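Myroilysin (Myroides profundi, PDB 5CZW) probably acts as a zinc-dependent metalloendopeptidase of the astacin (M12A) family, made as an inactive precursor whose propeptide blocks the zinc by a cysteine switch. Local coordinates at residues T86-V91 with Q106-P111; E4-P9 with P111-T116; H204-S209 with V218-V223. The protein carries 1 engineered substitution. All coordinates share one frame; numbering follows the deposited sequence.

Interaction 1: T86-V91 with Q106-P111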
loop_
_atom_site.group_PDB
_atom_site.type_symbol
_atom_site.label_atom_id
_atom_site.label_comp_id
_atom_site.label_asym_id
_atom_site.label_seq_id
_atom_site.Cartn_x
_atom_site.Cartn_y
_atom_site.Cartn_z
ATOM N N THR A 86 2.177 -20.634 6.333
ATOM C CA THR A 86 1.517 -19.366 6.620
ATOM C C THR A 86 2.588 -18.348 6.291
ATOM O O THR A 86 3.555 -18.195 7.020
ATOM C CB THR A 86 1.174 -19.205 8.117
ATOM O OG1 THR A 86 0.155 -20.143 8.489
ATOM C CG2 THR A 86 0.605 -17.808 8.347
ATOM N N PRO A 87 2.531 -17.738 5.099
ATOM C CA PRO A 87 3.521 -16.805 4.663
ATOM C C PRO A 87 3.472 -15.590 5.589
ATOM O O PRO A 87 2.420 -15.250 6.160
ATOM C CB PRO A 87 3.045 -16.432 3.262
ATOM C CG PRO A 87 2.165 -17.555 2.848
ATOM C CD PRO A 87 1.479 -17.961 4.096
ATOM N N GLN A 88 4.581 -14.896 5.683
ATOM C CA GLN A 88 4.663 -13.739 6.556
ATOM C C GLN A 88 3.919 -12.523 6.013
ATOM O O GLN A 88 3.269 -11.765 6.758
ATOM C CB GLN A 88 6.113 -13.375 6.817
ATOM C CG GLN A 88 6.843 -14.325 7.728
ATOM C CD GLN A 88 8.333 -14.213 7.724
ATOM O OE1 GLN A 88 8.962 -14.192 6.690
ATOM N NE2 GLN A 88 8.890 -14.120 8.908
ATOM N N ILE A 89 4.011 -12.370 4.678
ATOM C CA ILE A 89 3.246 -11.357 3.905
ATOM C C ILE A 89 2.271 -12.141 3.098
ATOM O O ILE A 89 2.600 -13.086 2.398
ATOM C CB ILE A 89 4.153 -10.508 3.025
ATOM C CG1 ILE A 89 5.058 -9.657 3.954
ATOM C CG2 ILE A 89 3.340 -9.606 2.078
ATOM C CD1 ILE A 89 6.149 -8.941 3.229
ATOM N N ARG A 90 1.005 -11.727 3.233
ATOM C CA ARG A 90 -0.138 -12.437 2.587
ATOM C C ARG A 90 -0.935 -11.438 1.730
ATOM O O ARG A 90 -1.513 -10.469 2.240
ATOM C CB ARG A 90 -1.055 -13.151 3.573
ATOM C CG ARG A 90 -0.255 -14.178 4.407
ATOM C CD ARG A 90 -1.110 -14.896 5.466
ATOM N NE ARG A 90 -1.573 -14.008 6.480
ATOM C CZ ARG A 90 -0.900 -13.647 7.542
ATOM N NH1 ARG A 90 0.298 -14.051 7.699
ATOM N NH2 ARG A 90 -1.435 -12.791 8.424
ATOM N N VAL A 91 -0.773 -11.595 0.428
ATOM C CA VAL A 91 -1.246 -10.613 -0.573
ATOM C C VAL A 91 -2.561 -11.102 -1.273
ATOM O O VAL A 91 -2.655 -12.238 -1.840
ATOM C CB VAL A 91 -0.212 -10.476 -1.710
ATOM C CG1 VAL A 91 -0.756 -9.423 -2.693
ATOM C CG2 VAL A 91 1.158 -10.174 -1.155
ATOM N N GLN A 106 4.659 -5.222 11.278
ATOM C CA GLN A 106 3.261 -5.274 11.719
ATOM C C GLN A 106 2.525 -6.445 11.023
ATOM O O GLN A 106 1.597 -6.905 11.515
ATOM C CB GLN A 106 2.502 -3.941 11.582
ATOM C CG GLN A 106 2.963 -2.929 12.598
ATOM C CD GLN A 106 1.982 -1.853 12.947
ATOM O OE1 GLN A 106 1.368 -1.841 14.036
ATOM N NE2 GLN A 106 1.869 -0.922 12.088
ATOM N N ALA A 107 2.982 -6.860 9.868
ATOM C CA ALA A 107 2.435 -8.007 9.184
ATOM C C ALA A 107 2.363 -9.191 10.151
ATOM O O ALA A 107 1.446 -9.993 10.050
ATOM C CB ALA A 107 3.256 -8.407 7.978
ATOM N N LEU A 108 3.386 -9.287 10.991
ATOM C CA LEU A 108 3.507 -10.469 11.867
ATOM C C LEU A 108 2.476 -10.491 12.988
ATOM O O LEU A 108 2.361 -11.525 13.716
ATOM C CB LEU A 108 4.948 -10.546 12.413
ATOM C CG LEU A 108 6.030 -10.592 11.379
ATOM C CD1 LEU A 108 7.321 -10.492 12.158
ATOM C CD2 LEU A 108 5.917 -11.864 10.510
ATOM N N SER A 109 1.711 -9.436 13.091
ATOM C CA SER A 109 0.688 -9.194 14.095
ATOM C C SER A 109 -0.697 -9.503 13.528
ATOM O O SER A 109 -1.677 -9.356 14.239
ATOM C CB SER A 109 0.657 -7.734 14.497
ATOM O OG SER A 109 1.712 -7.574 15.404
ATOM N N ILE A 110 -0.785 -9.795 12.231
ATOM C CA ILE A 110 -2.074 -9.990 11.589
ATOM C C ILE A 110 -2.444 -11.482 11.702
ATOM O O ILE A 110 -1.628 -12.366 11.383
ATOM C CB ILE A 110 -1.997 -9.604 10.087
ATOM C CG1 ILE A 110 -1.574 -8.122 9.892
ATOM C CG2 ILE A 110 -3.318 -9.921 9.400
ATOM C CD1 ILE A 110 -2.446 -7.094 10.633
ATOM N N PRO A 111 -3.699 -11.790 12.106
ATOM C CA PRO A 111 -4.073 -13.203 12.174
ATOM C C PRO A 111 -3.876 -13.930 10.870
ATOM O O PRO A 111 -4.017 -13.347 9.780
ATOM C CB PRO A 111 -5.578 -13.165 12.547
ATOM C CG PRO A 111 -5.805 -11.824 13.096
ATOM C CD PRO A 111 -4.748 -10.899 12.583
HETATM O O HOH W 1 2.390 -12.568 9.091
#
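Gln88 lays its aliphatic stem alongside Leu108, the two side chains pointing the same way, with Gln88 CG 3.8 Å from Leu108 CD2. This overlap joins the start of an inner strand of the mixed sheet of the metzincin fold, 89-92, to a 3-10 turn in the loop that connects strands 100-101 and 117-118. A glutamine suits a partly exposed place like this one: its methylene groups cover the leucine while the amide can stay with polar surroundings. Deeper in, Ala107 turns its methyl group to the backbone of the strand, CB lying 3.6 Å from Gln88 O; its small side chain lets the turn come close.

The polar centre of the contact is Arg90, a buried arginine on the strand. Its chain bends at chi3 (-66°), which turns the guanidinium back along the strand toward the loop. NH1 donates to Pro87 O at 2.9 Å; the acceptor lies in the guanidinium plane and receives the bond nearly end-on. Across the contact NH2 makes a weak bond to Ile110 O, 3.0 Å long and poorly aligned at 128°, and NE is bonded to Glu114 O further along the same loop. Carbonyl groups thus hold three nitrogens of one flat cation, fixing its rotation, and arginine fits because it can offer N-H groups in several directions at once. Ile110 CB and CG2 lie against Arg90 NH2, carbon beside the polar end of the guanidinium. The turn itself is closed by the backbone bond from Ile110 N to Ala107 O.

A single water completes the network: it donates to Gln88 O at 2.6 Å and to Ala107 O at 2.9 Å, and accepts a bond from Arg90 NH1.

Interaction 2: E4-P9 with P111-T116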
loop_
_atom_site.group_PDB
_atom_site.type_symbol
_atom_site.label_atom_id
_atom_site.label_comp_id
_atom_site.label_asym_id
_atom_site.label_seq_id
_atom_site.Cartn_x
_atom_site.Cartn_y
_atom_site.Cartn_z
ATOM N N GLU A 4 -6.850 -21.184 2.147
ATOM C CA GLU A 4 -7.602 -19.958 1.823
ATOM C C GLU A 4 -7.774 -19.077 3.083
ATOM O O GLU A 4 -7.817 -19.591 4.219
ATOM C CB GLU A 4 -8.994 -20.316 1.263
ATOM C CG GLU A 4 -8.930 -21.374 0.155
ATOM C CD GLU A 4 -9.820 -21.150 -1.054
ATOM O OE1 GLU A 4 -10.898 -20.523 -0.979
ATOM O OE2 GLU A 4 -9.431 -21.673 -2.118
ATOM N N LEU A 5 -7.849 -17.762 2.861
ATOM C CA LEU A 5 -8.030 -16.770 3.882
ATOM C C LEU A 5 -9.536 -16.628 4.113
ATOM O O LEU A 5 -10.341 -17.032 3.271
ATOM C CB LEU A 5 -7.430 -15.405 3.473
ATOM C CG LEU A 5 -5.931 -15.462 3.130
ATOM C CD1 LEU A 5 -5.456 -14.056 2.755
ATOM C CD2 LEU A 5 -5.045 -15.970 4.255
ATOM N N ARG A 6 -9.910 -16.049 5.236
ATOM C CA ARG A 6 -11.343 -15.840 5.440
ATOM C C ARG A 6 -11.869 -14.899 4.373
ATOM O O ARG A 6 -11.192 -13.945 3.924
ATOM C CB ARG A 6 -11.629 -15.260 6.823
ATOM C CG ARG A 6 -10.860 -13.983 7.088
ATOM C CD ARG A 6 -11.684 -12.868 7.675
ATOM N NE ARG A 6 -12.386 -12.017 6.717
ATOM C CZ ARG A 6 -11.861 -11.033 5.969
ATOM N NH1 ARG A 6 -10.542 -10.738 5.921
ATOM N NH2 ARG A 6 -12.706 -10.337 5.232
ATOM N N ALA A 7 -13.125 -15.129 3.984
ATOM C CA ALA A 7 -13.695 -14.379 2.880
ATOM C C ALA A 7 -13.932 -12.875 3.148
ATOM O O ALA A 7 -14.316 -12.473 4.238
ATOM C CB ALA A 7 -15.006 -15.070 2.408
ATOM N N VAL A 8 -13.676 -12.035 2.165
ATOM C CA VAL A 8 -14.053 -10.628 2.252
ATOM C C VAL A 8 -15.545 -10.534 1.928
ATOM O O VAL A 8 -15.990 -11.138 0.952
ATOM C CB VAL A 8 -13.213 -9.728 1.326
ATOM C CG1 VAL A 8 -13.779 -8.323 1.188
ATOM C CG2 VAL A 8 -11.806 -9.617 1.886
ATOM N N PRO A 9 -16.316 -9.822 2.771
ATOM C CA PRO A 9 -17.696 -9.546 2.408
ATOM C C PRO A 9 -17.743 -8.506 1.292
ATOM O O PRO A 9 -17.536 -7.309 1.527
ATOM C CB PRO A 9 -18.338 -9.051 3.726
ATOM C CG PRO A 9 -17.224 -8.736 4.656
ATOM C CD PRO A 9 -15.954 -9.317 4.114
ATOM N N PRO A 111 -3.699 -11.790 12.106
ATOM C CA PRO A 111 -4.073 -13.203 12.174
ATOM C C PRO A 111 -3.876 -13.930 10.870
ATOM O O PRO A 111 -4.017 -13.347 9.780
ATOM C CB PRO A 111 -5.578 -13.165 12.547
ATOM C CG PRO A 111 -5.805 -11.824 13.096
ATOM C CD PRO A 111 -4.748 -10.899 12.583
ATOM N N SER A 112 -3.619 -15.202 10.967
ATOM C CA SER A 112 -3.130 -15.948 9.801
ATOM C C SER A 112 -4.153 -16.161 8.736
ATOM O O SER A 112 -3.778 -16.572 7.635
ATOM C CB SER A 112 -2.421 -17.232 10.204
ATOM O OG SER A 112 -3.347 -18.071 10.854
ATOM N N ASN A 113 -5.432 -16.004 9.079
ATOM C CA ASN A 113 -6.509 -16.084 8.116
ATOM C C ASN A 113 -6.919 -14.793 7.448
ATOM O O ASN A 113 -7.952 -14.781 6.798
ATOM C CB ASN A 113 -7.754 -16.741 8.716
ATOM C CG ASN A 113 -8.259 -16.049 9.928
ATOM O OD1 ASN A 113 -7.656 -15.114 10.485
ATOM N ND2 ASN A 113 -9.468 -16.476 10.343
ATOM N N GLU A 114 -6.112 -13.742 7.546
ATOM C CA GLU A 114 -6.405 -12.434 6.998
ATOM C C GLU A 114 -5.192 -12.029 6.170
ATOM O O GLU A 114 -4.062 -12.505 6.376
ATOM C CB GLU A 114 -6.542 -11.402 8.131
ATOM C CG GLU A 114 -7.785 -11.552 8.980
ATOM C CD GLU A 114 -7.962 -10.470 10.030
ATOM O OE1 GLU A 114 -7.235 -9.429 10.060
ATOM O OE2 GLU A 114 -8.877 -10.713 10.868
ATOM N N GLU A 115 -5.423 -11.112 5.266
ATOM C CA GLU A 115 -4.329 -10.625 4.459
ATOM C C GLU A 115 -3.524 -9.564 5.111
ATOM O O GLU A 115 -3.984 -8.845 6.031
ATOM C CB GLU A 115 -4.896 -10.064 3.155
ATOM C CG GLU A 115 -5.529 -8.674 3.239
ATOM C CD GLU A 115 -6.936 -8.623 3.766
ATOM O OE1 GLU A 115 -7.386 -9.623 4.399
ATOM O OE2 GLU A 115 -7.578 -7.578 3.567
ATOM N N THR A 116 -2.248 -9.428 4.670
ATOM C CA THR A 116 -1.411 -8.361 5.167
ATOM C C THR A 116 -1.193 -7.215 4.101
ATOM O O THR A 116 -0.631 -6.149 4.429
ATOM C CB THR A 116 -0.021 -8.802 5.639
ATOM O OG1 THR A 116 0.799 -9.081 4.477
ATOM C CG2 THR A 116 -0.155 -9.967 6.571
#
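Arg6, Leu5 and Asn113 bury the most surface here, and they meet around a single carbonyl group. Arg6 N donates to Asn113 O at 2.8 Å, a nearly straight bond (161°) lying in the carbonyl plane. The same oxygen is covered by carbon from both neighbours, Leu5 CB at 3.4 Å and Arg6 CG at 3.0 Å. Asn113 belongs to the type I beta turn Pro111 to Glu114, closed by a bond from Glu114 N to Pro111 O. Against this turn, in the loop before strand 117-118, packs an extended peptide near the N-terminus, which probably belongs to the propeptide of the astacin-like precursor.

Leu5 spreads its two methyl groups over the backbone of the turn and its exit: CD2 comes to 3.7 Å from Ser112 O, while CD1 lies over the link between Glu114 and Glu115 and touches Glu115 CB. A leucine suits the spot because its forked end can cover backbone at two points of the loop. Glu115 N, near CD1, is buried by the contact and has no partner in the model.

Arg6 sets CG between its own N and carbonyl carbon (chi1 55°), and further bends at chi2 and chi3 carry the guanidinium past the turn to Glu115 and back against its own segment, where NH2 bonds weakly to Ala7 O. NH1 reaches Glu115 OE1 in a long salt bridge of 3.7 Å, edge-on to the guanidinium. The stronger polar partner of Glu115 is Tyr170, whose OH bonds both Glu115 OE2 and Arg6 NH1; Tyr100 OH also bonds OE2.

One well-aligned backbone bond and the leucine packing therefore define the contact; the long salt bridge probably adds modestly, and Tyr170 OH is likely to link the two charged groups.

Interaction 3: H204-S209 with V218-V223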
loop_
_atom_site.group_PDB
_atom_site.type_symbol
_atom_site.label_atom_id
_atom_site.label_comp_id
_atom_site.label_asym_id
_atom_site.label_seq_id
_atom_site.Cartn_x
_atom_site.Cartn_y
_atom_site.Cartn_z
ATOM N N HIS A 204 5.454 8.578 -2.258
ATOM C CA HIS A 204 4.557 9.741 -2.219
ATOM C C HIS A 204 3.136 9.270 -2.176
ATOM O O HIS A 204 2.823 8.304 -2.746
ATOM C CB HIS A 204 4.820 10.832 -3.298
ATOM C CG HIS A 204 5.735 11.921 -2.836
ATOM N ND1 HIS A 204 5.302 12.995 -2.084
ATOM C CD2 HIS A 204 7.080 12.045 -2.930
ATOM C CE1 HIS A 204 6.329 13.756 -1.790
ATOM N NE2 HIS A 204 7.421 13.192 -2.270
ATOM N N TYR A 205 2.313 10.002 -1.463
ATOM C CA TYR A 205 0.882 9.675 -1.254
ATOM C C TYR A 205 0.043 10.272 -2.352
ATOM O O TYR A 205 0.034 11.502 -2.598
ATOM C CB TYR A 205 0.463 10.297 0.087
ATOM C CG TYR A 205 -0.938 10.076 0.428
ATOM C CD1 TYR A 205 -1.388 8.834 0.656
ATOM C CD2 TYR A 205 -1.736 11.114 0.751
ATOM C CE1 TYR A 205 -2.687 8.591 1.021
ATOM C CE2 TYR A 205 -3.051 10.932 1.030
ATOM C CZ TYR A 205 -3.530 9.653 1.234
ATOM O OH TYR A 205 -4.850 9.429 1.621
ATOM N N SER A 206 -0.599 9.410 -3.099
ATOM C CA SER A 206 -1.478 9.808 -4.170
ATOM C C SER A 206 -2.832 10.250 -3.651
ATOM O O SER A 206 -3.398 9.575 -2.884
ATOM C CB SER A 206 -1.732 8.574 -5.023
ATOM O OG SER A 206 -0.542 8.158 -5.568
ATOM N N ILE A 207 -3.325 11.376 -4.141
ATOM C CA ILE A 207 -4.624 11.896 -3.802
ATOM C C ILE A 207 -5.493 11.749 -5.047
ATOM O O ILE A 207 -5.239 12.356 -6.088
ATOM C CB ILE A 207 -4.599 13.352 -3.276
ATOM C CG1 ILE A 207 -3.780 13.361 -1.963
ATOM C CG2 ILE A 207 -6.018 13.838 -3.000
ATOM C CD1 ILE A 207 -3.323 14.701 -1.450
ATOM N N SER A 208 -6.526 10.930 -4.922
ATOM C CA SER A 208 -7.310 10.571 -6.091
ATOM C C SER A 208 -8.331 11.647 -6.357
ATOM O O SER A 208 -9.021 12.120 -5.428
ATOM C CB SER A 208 -8.030 9.267 -5.831
ATOM O OG SER A 208 -8.892 8.998 -6.880
ATOM N N SER A 209 -8.565 11.953 -7.630
ATOM C CA SER A 209 -9.517 13.009 -7.995
ATOM C C SER A 209 -10.936 12.555 -7.729
ATOM O O SER A 209 -11.875 13.370 -7.726
ATOM C CB SER A 209 -9.395 13.409 -9.480
ATOM O OG SER A 209 -9.586 12.303 -10.331
ATOM N N VAL A 218 -3.109 14.320 -6.870
ATOM C CA VAL A 218 -1.657 14.252 -6.806
ATOM C C VAL A 218 -1.222 12.817 -7.053
ATOM O O VAL A 218 -1.839 11.872 -6.576
ATOM C CB VAL A 218 -1.033 14.771 -5.476
ATOM C CG1 VAL A 218 -1.606 16.121 -5.095
ATOM C CG2 VAL A 218 -1.176 13.806 -4.325
ATOM N N GLY A 219 -0.154 12.686 -7.808
ATOM C CA GLY A 219 0.385 11.418 -8.189
ATOM C C GLY A 219 1.749 11.067 -7.671
ATOM O O GLY A 219 2.518 11.854 -7.127
ATOM N N ASN A 220 2.020 9.812 -7.929
ATOM C CA ASN A 220 3.099 8.994 -7.555
ATOM C C ASN A 220 4.081 8.844 -8.674
ATOM O O ASN A 220 3.729 8.728 -9.786
ATOM C CB ASN A 220 2.426 7.575 -7.488
ATOM C CG ASN A 220 2.714 6.820 -6.247
ATOM O OD1 ASN A 220 3.759 6.221 -6.076
ATOM N ND2 ASN A 220 1.705 6.735 -5.413
ATOM N N ASN A 221 5.314 8.810 -8.336
ATOM C CA ASN A 221 6.356 8.516 -9.225
ATOM C C ASN A 221 6.221 6.961 -9.418
ATOM O O ASN A 221 5.570 6.330 -8.625
ATOM C CB ASN A 221 7.589 8.972 -8.473
ATOM C CG ASN A 221 7.416 10.419 -7.910
ATOM O OD1 ASN A 221 7.676 11.341 -8.640
ATOM N ND2 ASN A 221 6.871 10.596 -6.671
ATOM N N SER A 222 6.785 6.364 -10.453
ATOM C CA SER A 222 6.592 4.921 -10.669
ATOM C C SER A 222 7.778 3.973 -10.556
ATOM O O SER A 222 7.659 2.800 -10.747
ATOM C CB SER A 222 5.819 4.718 -11.955
ATOM O OG SER A 222 6.622 5.147 -13.011
ATOM N N VAL A 223 8.902 4.531 -10.192
ATOM C CA VAL A 223 10.185 3.818 -10.016
ATOM C C VAL A 223 10.872 4.315 -8.734
ATOM O O VAL A 223 10.496 5.404 -8.202
ATOM C CB VAL A 223 11.136 4.043 -11.224
ATOM C CG1 VAL A 223 10.504 3.564 -12.521
ATOM C CG2 VAL A 223 11.508 5.527 -11.291
#
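Backbone bonds pair Ile207 with Val218 as one antiparallel hydrogen-bonded bridge. Ile207 N donates to Val218 O at 2.9 Å, tilted from the carbonyl plane, and Val218 N returns a bond to a lone pair of Ile207 O at 3.0 Å. A weaker CA-H...O contact, Ser206 CA to Val218 O, adds to them. The bridge lies just past the Met-turn characteristic of metzincins, in the sequence Met-His-Tyr whose last two residues are His204 and Tyr205.

Apolar packing flanks it. With Val218 CG1 anti to the carbonyl carbon (chi1 -49°), CG2 falls between the backbone N and the carbonyl carbon, from where it meets Ile207 CG1 at 3.5 Å and presses to 3.1 Å from Tyr205 O. Two beta-branched side chains suit this extended, tightly packed pairing.

Polar side chains make the third group. The Asn220 amide sits beside Ser206 OG and His204 O, and its side chain also touches Arg133 of helix 128-143. Replacing Asn220 by an alanine would probably leave Ser206 OG and His204 O without this polar neighbour and open a gap next to Arg133. Asn221 crosses His204 with its amide turned 64° from the ring, ND2 coming to 4.0 Å from His204 CB; that nitrogen is bonded chiefly to Ser201 O.

Tyr205, pointing away from this pairing, meets the ring of the zinc ligand His147, and its side chain lies about 5 Å from the zinc ion at the nearest atoms. The chemistry implies a pairing held beside the metal site by two backbone bonds and apolar packing.

Interactions 1 and 2 are neighbours, their centres 10 Å apart, and share Pro111 and the loop between strands 100-101 and 117-118. They touch directly: Arg90 O lies 2.7 Å from Thr116 N, a probable hydrogen bond, where strand 89-92 runs beside the start of strand 117-118. Along the chain, interaction 2 spans the longer path from the N-terminus and encloses interaction 1. Interaction 3 comes later, on the opposite side of the chain's centre, with its centre 26 Å and 28 Å from the other two. Together they place the inner strands 89-92 and 117-118, with the probable propeptide against their loop, at one end, and the Met-turn region by the zinc at the other.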